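Local structure of putative nitrite reductase NADPH (Small subunit) oxidoreductase protein (Vibrio parahaemolyticus RIMD 2210633, 3C0D) at residues A[9-12]-A[13-16]. The protein is a putative small subunit of an NAD(P)H-dependent nitrite reductase, built on a Rieske-like domain. Numbering follows the deposited sequence.
Sequences LCQL and DDLM
As strand 6-11 ends, the chain folds into a 3-10-like turn in which Asp-14 N donates to Gln-11 O at 2.8 Å and Leu-15 N to Leu-12 O at 2.9 Å, two successive i to i+3 bonds. The strand belongs to the antiparallel sheet of the Rieske-like domain, where a classic beta bulge sets Leu-9 and Cys-10 against the single residue Val-105 of strand 104-108, and the turn opens the loop that runs to strand 21-25.

The side chain of Asp-14 closes this bend a second time. Its CG lies anti to its own carbonyl carbon (chi1 -88°), which swings the carboxylate back over the start of the turn, and OD2 accepts Gln-11 N at 3.2 Å on its anti side, slightly out of the carboxylate plane. Gln-11 is thus held through both backbone polar atoms, its O by the main chain of Asp-14 and its N by that residue's carboxylate. The same OD2 rests against Gln-11 CB, while Asp-13 OD1 approaches this carbon at 3.7 Å. Both aspartates lie at the exposed side of the turn.

On the apolar side Leu-12 and Leu-15 direct their side chains to Tyr-34 of strand 28-35 and Val-40 of strand 39-47, so the turn covers part of the sheet. Leu-15, the buried residue here, also reaches Leu-32 and Ala-21. Cys-10 links strand and turn: with SG set between its backbone N and carbonyl carbon (chi1 77°), the sulfur makes an apolar contact with Leu-15 CD2 at 4.1 Å.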
ATOM      1  N   LEU A   9       1.034  -0.742  14.097  1.00 42.89           N
ATOM      2  CA  LEU A   9       0.650   0.284  13.122  1.00 41.53           C
ATOM      3  C   LEU A   9      -0.822   0.689  13.304  1.00 41.09           C
ATOM      4  O   LEU A   9      -1.142   1.859  13.541  1.00 38.74           O
ATOM      5  CB  LEU A   9       0.875  -0.275  11.721  1.00 41.50           C
ATOM      6  CG  LEU A   9       1.088   0.704  10.578  1.00 43.67           C
ATOM      7  CD1 LEU A   9       2.168   1.698  10.944  1.00 44.48           C
ATOM      8  CD2 LEU A   9       1.486  -0.075   9.340  1.00 43.80           C
ATOM      9  N   CYS A  10      -1.715  -0.290  13.171  1.00 41.90           N
ATOM     10  CA  CYS A  10      -3.152  -0.076  13.363  1.00 40.77           C
ATOM     11  C   CYS A  10      -3.890  -1.397  13.547  1.00 41.62           C
ATOM     12  O   CYS A  10      -3.306  -2.471  13.429  1.00 40.57           O
ATOM     13  CB  CYS A  10      -3.760   0.675  12.180  1.00 40.29           C
ATOM     14  SG  CYS A  10      -4.045  -0.308  10.690  1.00 38.09           S
ATOM     15  N   GLN A  11      -5.181  -1.297  13.853  1.00 44.13           N
ATOM     16  CA  GLN A  11      -6.052  -2.457  14.055  1.00 43.29           C
ATOM     17  C   GLN A  11      -6.628  -2.846  12.703  1.00 41.62           C
ATOM     18  O   GLN A  11      -7.006  -1.973  11.929  1.00 42.35           O
ATOM     19  CB  GLN A  11      -7.211  -2.093  14.977  1.00 45.61           C
ATOM     20  CG  GLN A  11      -6.842  -1.943  16.425  1.00 47.02           C
ATOM     21  CD  GLN A  11      -6.303  -3.226  17.001  1.00 47.58           C
ATOM     22  OE1 GLN A  11      -5.089  -3.459  17.007  1.00 46.34           O
ATOM     23  NE2 GLN A  11      -7.205  -4.079  17.477  1.00 47.58           N
ATOM     24  N   LEU A  12      -6.714  -4.140  12.417  1.00 39.40           N
ATOM     25  CA  LEU A  12      -7.260  -4.565  11.139  1.00 38.70           C
ATOM     26  C   LEU A  12      -8.636  -3.952  10.831  1.00 38.73           C
ATOM     27  O   LEU A  12      -8.900  -3.583   9.688  1.00 36.88           O
ATOM     28  CB  LEU A  12      -7.372  -6.086  11.055  1.00 35.17           C
ATOM     29  CG  LEU A  12      -7.854  -6.495   9.659  1.00 34.46           C
ATOM     30  CD1 LEU A  12      -6.648  -6.839   8.773  1.00 34.69           C
ATOM     31  CD2 LEU A  12      -8.811  -7.664   9.758  1.00 31.41           C
ATOM     32  N   ASP A  13      -9.518  -3.837  11.822  1.00 39.75           N
ATOM     33  CA  ASP A  13     -10.823  -3.261  11.526  1.00 41.12           C
ATOM     34  C   ASP A  13     -10.821  -1.735  11.373  1.00 42.25           C
ATOM     35  O   ASP A  13     -11.881  -1.095  11.383  1.00 41.80           O
ATOM     36  CB  ASP A  13     -11.890  -3.717  12.531  1.00 42.65           C
ATOM     37  CG  ASP A  13     -11.437  -3.632  13.962  1.00 45.41           C
ATOM     38  OD1 ASP A  13     -10.283  -4.019  14.251  1.00 48.62           O
ATOM     39  OD2 ASP A  13     -12.256  -3.203  14.802  1.00 45.32           O
ATOM     40  N   ASP A  14      -9.623  -1.170  11.216  1.00 41.11           N
ATOM     41  CA  ASP A  14      -9.460   0.253  10.962  1.00 41.24           C
ATOM     42  C   ASP A  14      -9.372   0.318   9.433  1.00 42.03           C
ATOM     43  O   ASP A  14      -9.504   1.383   8.812  1.00 40.60           O
ATOM     44  CB  ASP A  14      -8.154   0.783  11.561  1.00 41.33           C
ATOM     45  CG  ASP A  14      -8.302   1.231  13.007  1.00 43.49           C
ATOM     46  OD1 ASP A  14      -9.332   1.858  13.343  1.00 43.89           O
ATOM     47  OD2 ASP A  14      -7.374   0.975  13.803  1.00 44.42           O
ATOM     48  N   LEU A  15      -9.151  -0.855   8.843  1.00 41.89           N
ATOM     49  CA  LEU A  15      -9.017  -1.004   7.401  1.00 43.14           C
ATOM     50  C   LEU A  15     -10.230  -1.634   6.716  1.00 45.46           C
ATOM     51  O   LEU A  15     -10.589  -2.780   7.003  1.00 47.05           O
ATOM     52  CB  LEU A  15      -7.802  -1.875   7.065  1.00 41.60           C
ATOM     53  CG  LEU A  15      -6.406  -1.516   7.566  1.00 41.38           C
ATOM     54  CD1 LEU A  15      -5.438  -2.553   7.021  1.00 41.62           C
ATOM     55  CD2 LEU A  15      -6.011  -0.122   7.108  1.00 40.97           C
HETATM   56  N   MSE A  16     -10.841  -0.889   5.796  1.00 46.93           N
HETATM   57  CA  MSE A  16     -11.971  -1.386   5.034  1.00 47.06           C
HETATM   58  C   MSE A  16     -11.387  -2.218   3.897  1.00 45.05           C
HETATM   59  O   MSE A  16     -10.339  -1.878   3.347  1.00 44.06           O
HETATM   60  CB  MSE A  16     -12.781  -0.236   4.449  1.00 53.69           C
HETATM   61  CG  MSE A  16     -13.751   0.416   5.412  1.00 64.29           C
HETATM   62 SE   MSE A  16     -14.836   1.769   4.504  1.00 82.72          SE
HETATM   63  CE  MSE A  16     -16.389   0.677   4.051  1.00 76.25           C
TER